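Local coordinates for spydx (Streptococcus pyogenes, PDB 2J43), which binds glycogen through family 41 carbohydrate-binding modules, as the glycan-recognition part of a cell-surface enzyme that probably hydrolyses alpha-1,6-glucosidic linkages in pullulan and glycogen, at residues S122-K134 with W143-A157. Numbering follows the deposited sequence.
Sequences SGHYDNLAVWTFK and WPNGLDLSHKGHYGA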
ATOM      1  N   SER A 122     -19.613   8.126  -4.963  1.00 26.03           N
ATOM      2  CA  SER A 122     -20.841   7.360  -5.078  1.00 26.03           C
ATOM      3  C   SER A 122     -20.633   5.868  -4.949  1.00 25.96           C
ATOM      4  O   SER A 122     -21.550   5.137  -4.607  1.00 25.76           O
ATOM      5  CB  SER A 122     -21.496   7.661  -6.429  1.00 26.48           C
ATOM      6  OG  SER A 122     -20.617   7.275  -7.497  1.00 26.88           O
ATOM      7  N   GLY A 123     -19.414   5.405  -5.237  1.00 24.07           N
ATOM      8  CA  GLY A 123     -19.141   3.991  -5.274  1.00 24.19           C
ATOM      9  C   GLY A 123     -19.731   3.269  -6.498  1.00 23.85           C
ATOM     10  O   GLY A 123     -19.829   2.042  -6.494  1.00 24.40           O
ATOM     11  N   HIS A 124     -20.141   4.041  -7.510  1.00 24.39           N
ATOM     12  CA  HIS A 124     -20.768   3.511  -8.713  1.00 24.88           C
ATOM     13  C   HIS A 124     -19.690   3.370  -9.798  1.00 21.59           C
ATOM     14  O   HIS A 124     -19.207   4.372 -10.315  1.00 22.39           O
ATOM     15  CB  HIS A 124     -21.844   4.477  -9.214  1.00 25.72           C
ATOM     16  CG  HIS A 124     -23.005   4.649  -8.287  1.00 31.18           C
ATOM     17  ND1 HIS A 124     -23.743   5.818  -8.243  1.00 36.79           N
ATOM     18  CD2 HIS A 124     -23.561   3.813  -7.383  1.00 34.27           C
ATOM     19  CE1 HIS A 124     -24.688   5.702  -7.327  1.00 35.43           C
ATOM     20  NE2 HIS A 124     -24.615   4.488  -6.806  1.00 36.81           N
ATOM     21  N   TYR A 125     -19.286   2.142 -10.089  1.00 20.43           N
ATOM     22  CA  TYR A 125     -18.225   1.915 -11.071  1.00 18.95           C
ATOM     23  C   TYR A 125     -18.719   1.241 -12.363  1.00 18.27           C
ATOM     24  O   TYR A 125     -17.925   0.981 -13.256  1.00 17.54           O
ATOM     25  CB  TYR A 125     -17.093   1.131 -10.402  1.00 19.48           C
ATOM     26  CG  TYR A 125     -16.526   1.791  -9.191  1.00 20.67           C
ATOM     27  CD1 TYR A 125     -15.618   2.862  -9.321  1.00 18.32           C
ATOM     28  CD2 TYR A 125     -16.869   1.366  -7.902  1.00 18.31           C
ATOM     29  CE1 TYR A 125     -15.089   3.493  -8.208  1.00 17.02           C
ATOM     30  CE2 TYR A 125     -16.354   1.984  -6.805  1.00 19.00           C
ATOM     31  CZ  TYR A 125     -15.456   3.030  -6.946  1.00 18.70           C
ATOM     32  OH  TYR A 125     -14.969   3.660  -5.820  1.00 19.59           O
ATOM     33  N   ASP A 126     -20.022   0.956 -12.478  1.00 17.90           N
ATOM     34  CA  ASP A 126     -20.548   0.343 -13.689  1.00 17.73           C
ATOM     35  C   ASP A 126     -20.205   1.213 -14.898  1.00 17.67           C
ATOM     36  O   ASP A 126     -20.393   2.424 -14.891  1.00 17.08           O
ATOM     37  CB  ASP A 126     -22.070   0.194 -13.647  1.00 18.90           C
ATOM     38  CG  ASP A 126     -22.546  -0.991 -12.822  1.00 21.97           C
ATOM     39  OD1 ASP A 126     -21.730  -1.856 -12.436  1.00 21.67           O
ATOM     40  OD2 ASP A 126     -23.778  -1.123 -12.572  1.00 22.93           O
ATOM     41  N   ASN A 127     -19.719   0.536 -15.930  1.00 15.71           N
ATOM     42  CA  ASN A 127     -19.396   1.135 -17.229  1.00 15.49           C
ATOM     43  C   ASN A 127     -18.249   2.153 -17.205  1.00 15.13           C
ATOM     44  O   ASN A 127     -18.034   2.896 -18.160  1.00 16.01           O
ATOM     45  CB  ASN A 127     -20.629   1.700 -17.899  1.00 14.93           C
ATOM     46  CG  ASN A 127     -21.766   0.687 -17.998  1.00 14.36           C
ATOM     47  OD1 ASN A 127     -22.867   0.942 -17.482  1.00 21.28           O
ATOM     48  ND2 ASN A 127     -21.491  -0.462 -18.535  1.00 15.59           N
ATOM     49  N   LEU A 128     -17.507   2.196 -16.112  1.00 16.33           N
ATOM     50  CA  LEU A 128     -16.258   2.969 -16.095  1.00 16.40           C
ATOM     51  C   LEU A 128     -15.140   2.059 -16.619  1.00 16.84           C
ATOM     52  O   LEU A 128     -15.184   0.845 -16.417  1.00 19.26           O
ATOM     53  CB  LEU A 128     -15.955   3.435 -14.675  1.00 16.66           C
ATOM     54  CG  LEU A 128     -16.973   4.393 -14.070  1.00 17.30           C
ATOM     55  CD1 LEU A 128     -16.404   4.970 -12.732  1.00 19.56           C
ATOM     56  CD2 LEU A 128     -17.458   5.506 -14.964  1.00 20.54           C
ATOM     57  N   ALA A 129     -14.121   2.630 -17.256  1.00 16.70           N
ATOM     58  CA  ALA A 129     -13.025   1.830 -17.810  1.00 15.46           C
ATOM     59  C   ALA A 129     -11.750   2.621 -17.733  1.00 15.53           C
ATOM     60  O   ALA A 129     -11.789   3.846 -17.596  1.00 15.47           O
ATOM     61  CB  ALA A 129     -13.295   1.491 -19.269  1.00 16.25           C
ATOM     62  N   VAL A 130     -10.643   1.939 -17.911  1.00 15.22           N
ATOM     63  CA  VAL A 130      -9.318   2.569 -17.875  1.00 16.14           C
ATOM     64  C   VAL A 130      -8.708   2.469 -19.268  1.00 15.25           C
ATOM     65  O   VAL A 130      -8.534   1.385 -19.796  1.00 16.04           O
ATOM     66  CB  VAL A 130      -8.365   1.899 -16.863  1.00 16.49           C
ATOM     67  CG1 VAL A 130      -7.069   2.775 -16.767  1.00 17.60           C
ATOM     68  CG2 VAL A 130      -9.052   1.747 -15.521  1.00 18.38           C
ATOM     69  N   TRP A 131      -8.370   3.621 -19.848  1.00 15.95           N
ATOM     70  CA  TRP A 131      -7.610   3.714 -21.083  1.00 15.55           C
ATOM     71  C   TRP A 131      -6.115   3.740 -20.712  1.00 14.62           C
ATOM     72  O   TRP A 131      -5.745   4.463 -19.824  1.00 16.69           O
ATOM     73  CB  TRP A 131      -7.965   5.012 -21.793  1.00 15.78           C
ATOM     74  CG  TRP A 131      -7.403   5.104 -23.158  1.00 15.42           C
ATOM     75  CD1 TRP A 131      -6.321   5.859 -23.560  1.00 17.10           C
ATOM     76  CD2 TRP A 131      -7.883   4.444 -24.349  1.00 17.53           C
ATOM     77  NE1 TRP A 131      -6.090   5.696 -24.910  1.00 18.17           N
ATOM     78  CE2 TRP A 131      -7.025   4.827 -25.418  1.00 17.49           C
ATOM     79  CE3 TRP A 131      -8.917   3.544 -24.622  1.00 17.74           C
ATOM     80  CZ2 TRP A 131      -7.187   4.336 -26.711  1.00 21.45           C
ATOM     81  CZ3 TRP A 131      -9.064   3.067 -25.916  1.00 21.69           C
ATOM     82  CH2 TRP A 131      -8.207   3.454 -26.929  1.00 20.56           C
ATOM     83  N   THR A 132      -5.307   2.911 -21.355  1.00 15.62           N
ATOM     84  CA  THR A 132      -3.876   2.799 -21.043  1.00 16.38           C
ATOM     85  C   THR A 132      -3.005   2.986 -22.279  1.00 16.80           C
ATOM     86  O   THR A 132      -3.370   2.589 -23.398  1.00 17.21           O
ATOM     87  CB  THR A 132      -3.536   1.402 -20.434  1.00 16.72           C
ATOM     88  OG1 THR A 132      -3.830   0.380 -21.393  1.00 16.60           O
ATOM     89  CG2 THR A 132      -4.443   1.084 -19.245  1.00 14.90           C
ATOM     90  N   PHE A 133      -1.841   3.580 -22.045  1.00 17.11           N
ATOM     91  CA  PHE A 133      -0.877   3.852 -23.108  1.00 19.03           C
ATOM     92  C   PHE A 133       0.506   4.099 -22.512  1.00 20.43           C
ATOM     93  O   PHE A 133       0.715   4.025 -21.283  1.00 19.75           O
ATOM     94  CB  PHE A 133      -1.344   5.040 -23.984  1.00 18.94           C
ATOM     95  CG  PHE A 133      -1.573   6.343 -23.247  1.00 19.28           C
ATOM     96  CD1 PHE A 133      -0.667   7.394 -23.374  1.00 23.35           C
ATOM     97  CD2 PHE A 133      -2.717   6.563 -22.481  1.00 21.48           C
ATOM     98  CE1 PHE A 133      -0.885   8.608 -22.772  1.00 21.79           C
ATOM     99  CE2 PHE A 133      -2.929   7.781 -21.876  1.00 21.43           C
ATOM    100  CZ  PHE A 133      -2.013   8.812 -22.035  1.00 22.32           C
ATOM    101  N   LYS A 134       1.443   4.400 -23.388  1.00 20.95           N
ATOM    102  CA  LYS A 134       2.858   4.408 -23.063  1.00 22.98           C
ATOM    103  C   LYS A 134       3.319   2.996 -22.744  1.00 22.45           C
ATOM    104  O   LYS A 134       2.965   2.078 -23.457  1.00 24.27           O
ATOM    105  CB  LYS A 134       3.238   5.506 -22.056  1.00 22.59           C
ATOM    106  CG  LYS A 134       2.639   6.842 -22.406  1.00 26.54           C
ATOM    107  CD  LYS A 134       3.105   7.960 -21.483  1.00 29.37           C
ATOM    108  CE  LYS A 134       4.328   8.653 -22.053  1.00 32.86           C
ATOM    109  NZ  LYS A 134       4.344  10.117 -21.720  1.00 38.38           N
ATOM    110  N   TRP A 143     -11.486   3.153 -28.687  1.00 25.24           N
ATOM    111  CA  TRP A 143     -12.064   4.186 -27.855  1.00 23.78           C
ATOM    112  C   TRP A 143     -13.591   4.237 -27.849  1.00 25.32           C
ATOM    113  O   TRP A 143     -14.170   4.248 -28.927  1.00 26.48           O
ATOM    114  CB  TRP A 143     -11.506   5.523 -28.345  1.00 23.88           C
ATOM    115  CG  TRP A 143     -11.993   6.644 -27.568  1.00 23.50           C
ATOM    116  CD1 TRP A 143     -13.107   7.370 -27.793  1.00 28.83           C
ATOM    117  CD2 TRP A 143     -11.389   7.177 -26.399  1.00 23.30           C
ATOM    118  NE1 TRP A 143     -13.240   8.353 -26.840  1.00 27.51           N
ATOM    119  CE2 TRP A 143     -12.188   8.250 -25.967  1.00 25.04           C
ATOM    120  CE3 TRP A 143     -10.244   6.860 -25.665  1.00 19.34           C
ATOM    121  CZ2 TRP A 143     -11.882   9.001 -24.835  1.00 24.07           C
ATOM    122  CZ3 TRP A 143      -9.941   7.631 -24.553  1.00 19.37           C
ATOM    123  CH2 TRP A 143     -10.737   8.668 -24.154  1.00 19.71           C
ATOM    124  N   PRO A 144     -14.274   4.312 -26.698  1.00 24.78           N
ATOM    125  CA  PRO A 144     -13.715   4.330 -25.348  1.00 24.89           C
ATOM    126  C   PRO A 144     -13.685   2.963 -24.624  1.00 23.87           C
ATOM    127  O   PRO A 144     -13.768   2.961 -23.377  1.00 23.55           O
ATOM    128  CB  PRO A 144     -14.715   5.238 -24.639  1.00 25.53           C
ATOM    129  CG  PRO A 144     -16.058   4.728 -25.193  1.00 25.88           C
ATOM    130  CD  PRO A 144     -15.751   4.460 -26.644  1.00 25.32           C
ATOM    131  N   ASN A 145     -13.503   1.857 -25.349  1.00 23.86           N
ATOM    132  CA  ASN A 145     -13.547   0.542 -24.660  0.50 24.17           C
ATOM    133  C   ASN A 145     -12.231   0.122 -23.946  1.00 24.23           C
ATOM    134  O   ASN A 145     -11.484  -0.774 -24.342  1.00 25.99           O
ATOM    135  CB  ASN A 145     -14.065  -0.549 -25.584  0.50 25.32           C
ATOM    136  CG  ASN A 145     -14.634  -1.759 -24.833  0.50 24.12           C
ATOM    137  OD1 ASN A 145     -14.663  -1.843 -23.590  0.50 19.34           O
ATOM    138  ND2 ASN A 145     -15.059  -2.717 -25.607  0.50 24.12           N
ATOM    139  N   GLY A 146     -12.004   0.720 -22.814  1.00 23.66           N
ATOM    140  CA  GLY A 146     -10.807   0.382 -22.073  1.00 22.13           C
ATOM    141  C   GLY A 146     -11.023  -0.780 -21.120  1.00 21.60           C
ATOM    142  O   GLY A 146     -11.964  -1.537 -21.236  1.00 21.38           O
ATOM    143  N   LEU A 147     -10.152  -0.896 -20.130  1.00 20.19           N
ATOM    144  CA  LEU A 147     -10.207  -2.003 -19.208  1.00 18.74           C
ATOM    145  C   LEU A 147     -11.296  -1.753 -18.196  1.00 19.03           C
ATOM    146  O   LEU A 147     -11.355  -0.691 -17.557  1.00 19.32           O
ATOM    147  CB  LEU A 147      -8.868  -2.170 -18.477  1.00 18.05           C
ATOM    148  CG  LEU A 147      -7.596  -2.230 -19.332  1.00 18.16           C
ATOM    149  CD1 LEU A 147      -6.358  -2.154 -18.468  1.00 20.70           C
ATOM    150  CD2 LEU A 147      -7.574  -3.435 -20.264  1.00 21.51           C
ATOM    151  N   ASP A 148     -12.184  -2.734 -18.004  1.00 19.30           N
ATOM    152  CA  ASP A 148     -13.258  -2.601 -17.017  0.50 20.09           C
ATOM    153  C   ASP A 148     -12.699  -2.428 -15.591  1.00 19.96           C
ATOM    154  O   ASP A 148     -11.693  -3.048 -15.231  1.00 19.06           O
ATOM    155  CB  ASP A 148     -14.143  -3.855 -16.972  0.50 19.98           C
ATOM    156  CG  ASP A 148     -14.961  -4.089 -18.245  0.50 21.59           C
ATOM    157  OD1 ASP A 148     -15.327  -3.159 -18.974  0.50 22.82           O
ATOM    158  OD2 ASP A 148     -15.301  -5.231 -18.562  0.50 25.54           O
ATOM    159  N   LEU A 149     -13.397  -1.635 -14.801  1.00 20.47           N
ATOM    160  CA  LEU A 149     -13.165  -1.522 -13.360  1.00 20.90           C
ATOM    161  C   LEU A 149     -14.180  -2.418 -12.598  1.00 21.40           C
ATOM    162  O   LEU A 149     -14.919  -1.961 -11.708  1.00 22.81           O
ATOM    163  CB  LEU A 149     -13.312  -0.049 -12.961  1.00 20.62           C
ATOM    164  CG  LEU A 149     -12.076   0.789 -13.367  1.00 21.05           C
ATOM    165  CD1 LEU A 149     -12.384   2.260 -13.335  1.00 21.47           C
ATOM    166  CD2 LEU A 149     -10.869   0.523 -12.512  1.00 20.40           C
ATOM    167  N   SER A 150     -14.219  -3.693 -12.951  1.00 22.28           N
ATOM    168  CA  SER A 150     -15.147  -4.631 -12.309  1.00 23.54           C
ATOM    169  C   SER A 150     -14.580  -5.175 -10.979  1.00 23.29           C
ATOM    170  O   SER A 150     -15.356  -5.644 -10.121  1.00 23.63           O
ATOM    171  CB  SER A 150     -15.483  -5.786 -13.250  1.00 23.51           C
ATOM    172  OG  SER A 150     -14.317  -6.418 -13.704  1.00 26.09           O
ATOM    173  N   HIS A 151     -13.252  -5.146 -10.793  1.00 22.03           N
ATOM    174  CA  HIS A 151     -12.690  -5.687  -9.546  1.00 21.80           C
ATOM    175  C   HIS A 151     -12.826  -4.609  -8.483  1.00 21.17           C
ATOM    176  O   HIS A 151     -12.551  -3.430  -8.757  1.00 17.83           O
ATOM    177  CB  HIS A 151     -11.218  -6.082  -9.689  1.00 22.89           C
ATOM    178  CG  HIS A 151     -10.972  -7.268 -10.577  1.00 27.38           C
ATOM    179  ND1 HIS A 151     -10.819  -7.161 -11.944  1.00 29.43           N
ATOM    180  CD2 HIS A 151     -10.871  -8.594 -10.290  1.00 30.79           C
ATOM    181  CE1 HIS A 151     -10.600  -8.362 -12.457  1.00 33.63           C
ATOM    182  NE2 HIS A 151     -10.625  -9.247 -11.475  1.00 33.65           N
ATOM    183  N   LYS A 152     -13.265  -5.003  -7.290  1.00 21.76           N
ATOM    184  CA  LYS A 152     -13.409  -4.100  -6.172  1.00 23.39           C
ATOM    185  C   LYS A 152     -12.438  -4.489  -5.086  1.00 22.90           C
ATOM    186  O   LYS A 152     -12.245  -5.670  -4.751  1.00 22.25           O
ATOM    187  CB  LYS A 152     -14.852  -4.030  -5.645  1.00 24.36           C
ATOM    188  CG  LYS A 152     -15.916  -3.759  -6.739  1.00 27.48           C
ATOM    189  CD  LYS A 152     -15.882  -2.311  -7.235  1.00 29.65           C
ATOM    190  CE  LYS A 152     -16.694  -2.032  -8.510  1.00 33.68           C
ATOM    191  NZ  LYS A 152     -17.015  -3.214  -9.371  1.00 37.73           N
ATOM    192  N   GLY A 153     -11.786  -3.464  -4.540  1.00 21.87           N
ATOM    193  CA  GLY A 153     -10.715  -3.686  -3.588  1.00 22.93           C
ATOM    194  C   GLY A 153     -10.942  -2.786  -2.388  1.00 22.22           C
ATOM    195  O   GLY A 153     -12.044  -2.199  -2.206  1.00 23.64           O
ATOM    196  N   HIS A 154      -9.869  -2.597  -1.614  1.00 22.11           N
ATOM    197  CA  HIS A 154      -9.911  -1.752  -0.421  1.00 23.79           C
ATOM    198  C   HIS A 154      -9.894  -0.265  -0.703  1.00 21.56           C
ATOM    199  O   HIS A 154     -10.148   0.516   0.170  1.00 23.80           O
ATOM    200  CB  HIS A 154      -8.680  -2.086   0.448  1.00 24.46           C
ATOM    201  CG  HIS A 154      -8.637  -3.506   0.923  1.00 27.15           C
ATOM    202  ND1 HIS A 154      -9.666  -4.076   1.648  1.00 31.28           N
ATOM    203  CD2 HIS A 154      -7.681  -4.462   0.808  1.00 30.79           C
ATOM    204  CE1 HIS A 154      -9.350  -5.326   1.942  1.00 31.61           C
ATOM    205  NE2 HIS A 154      -8.150  -5.585   1.447  1.00 32.96           N
ATOM    206  N   TYR A 155      -9.573   0.125  -1.920  1.00 21.60           N
ATOM    207  CA  TYR A 155      -9.301   1.514  -2.275  1.00 20.73           C
ATOM    208  C   TYR A 155     -10.055   1.924  -3.549  1.00 20.55           C
ATOM    209  O   TYR A 155      -9.526   2.711  -4.428  1.00 19.86           O
ATOM    210  CB  TYR A 155      -7.827   1.670  -2.518  1.00 19.97           C
ATOM    211  CG  TYR A 155      -6.925   0.997  -1.505  1.00 18.47           C
ATOM    212  CD1 TYR A 155      -6.817   1.467  -0.204  1.00 17.43           C
ATOM    213  CD2 TYR A 155      -6.129  -0.057  -1.874  1.00 18.95           C
ATOM    214  CE1 TYR A 155      -5.957   0.870   0.676  1.00 17.23           C
ATOM    215  CE2 TYR A 155      -5.259  -0.666  -0.999  1.00 17.42           C
ATOM    216  CZ  TYR A 155      -5.150  -0.178   0.256  1.00 17.18           C
ATOM    217  OH  TYR A 155      -4.292  -0.822   1.125  1.00 18.99           O
ATOM    218  N   GLY A 156     -11.263   1.357  -3.639  1.00 20.06           N
ATOM    219  CA  GLY A 156     -12.128   1.552  -4.792  1.00 19.74           C
ATOM    220  C   GLY A 156     -11.994   0.398  -5.776  1.00 18.36           C
ATOM    221  O   GLY A 156     -11.624  -0.727  -5.417  1.00 18.64           O
ATOM    222  N   ALA A 157     -12.387   0.651  -7.012  1.00 16.76           N
ATOM    223  CA  ALA A 157     -12.317  -0.335  -8.072  1.00 16.35           C
ATOM    224  C   ALA A 157     -10.874  -0.412  -8.502  1.00 17.02           C
ATOM    225  O   ALA A 157     -10.118   0.512  -8.222  1.00 16.61           O
ATOM    226  CB  ALA A 157     -13.227   0.060  -9.215  1.00 16.54           C
TER
HETATM  227  O   HOH W   1     -16.635  -1.101 -14.452  1.00 26.57           O
HETATM  228  O   HOH W   2     -16.621  -1.071 -17.818  1.00 27.91           O
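Strand 128-134 meets the first part, 147-148, of the broken strand 147-153 in a short antiparallel pairing, where Val130 and Leu147 form a hydrogen-bonded pair: Val130 N donates to Leu147 O at 2.7 Å and Leu147 N to Val130 O at 2.8 Å. Ala129 and Asp148 make the adjacent non-hydrogen-bonded pair. Beyond it the pairing frays: the bond from Leu149 N to Leu128 O is weak at 3.5 Å, and a water bonds to Tyr125 O and Leu128 O, and weakly to Leu149 N. Val130 and Leu147 share one sheet face, and both touch Val159 of strand 156-162. This sheet belongs to the second of the chain's two pullulanase-associated domains, and strand 170-176 flanks 128-134 on its other edge. Val130 CG2 meets Leu149 CD2 at 3.7 Å, the two side chains crossing at about a right angle. Beyond one end of the pairing, Trp143 directs the CE3 edge of its indole over the six-membered ring of Trp131, T-shaped with planes at 74° and centroids 5.0 Å apart; a cis peptide links Trp143 to Pro144. With CG anti to the backbone N (chi1 -171°), the Trp131 indole reaches nearer to segment 143-157. At the other end, Ala157 CB lies 3.8 Å from the Tyr125 ring centroid and 17° off its normal, a CH-pi contact, while Lys152 CE comes obliquely to Tyr125 CD2 at 3.5 Å. Tyr125 OH hydrogen-bonds to Asn120 N.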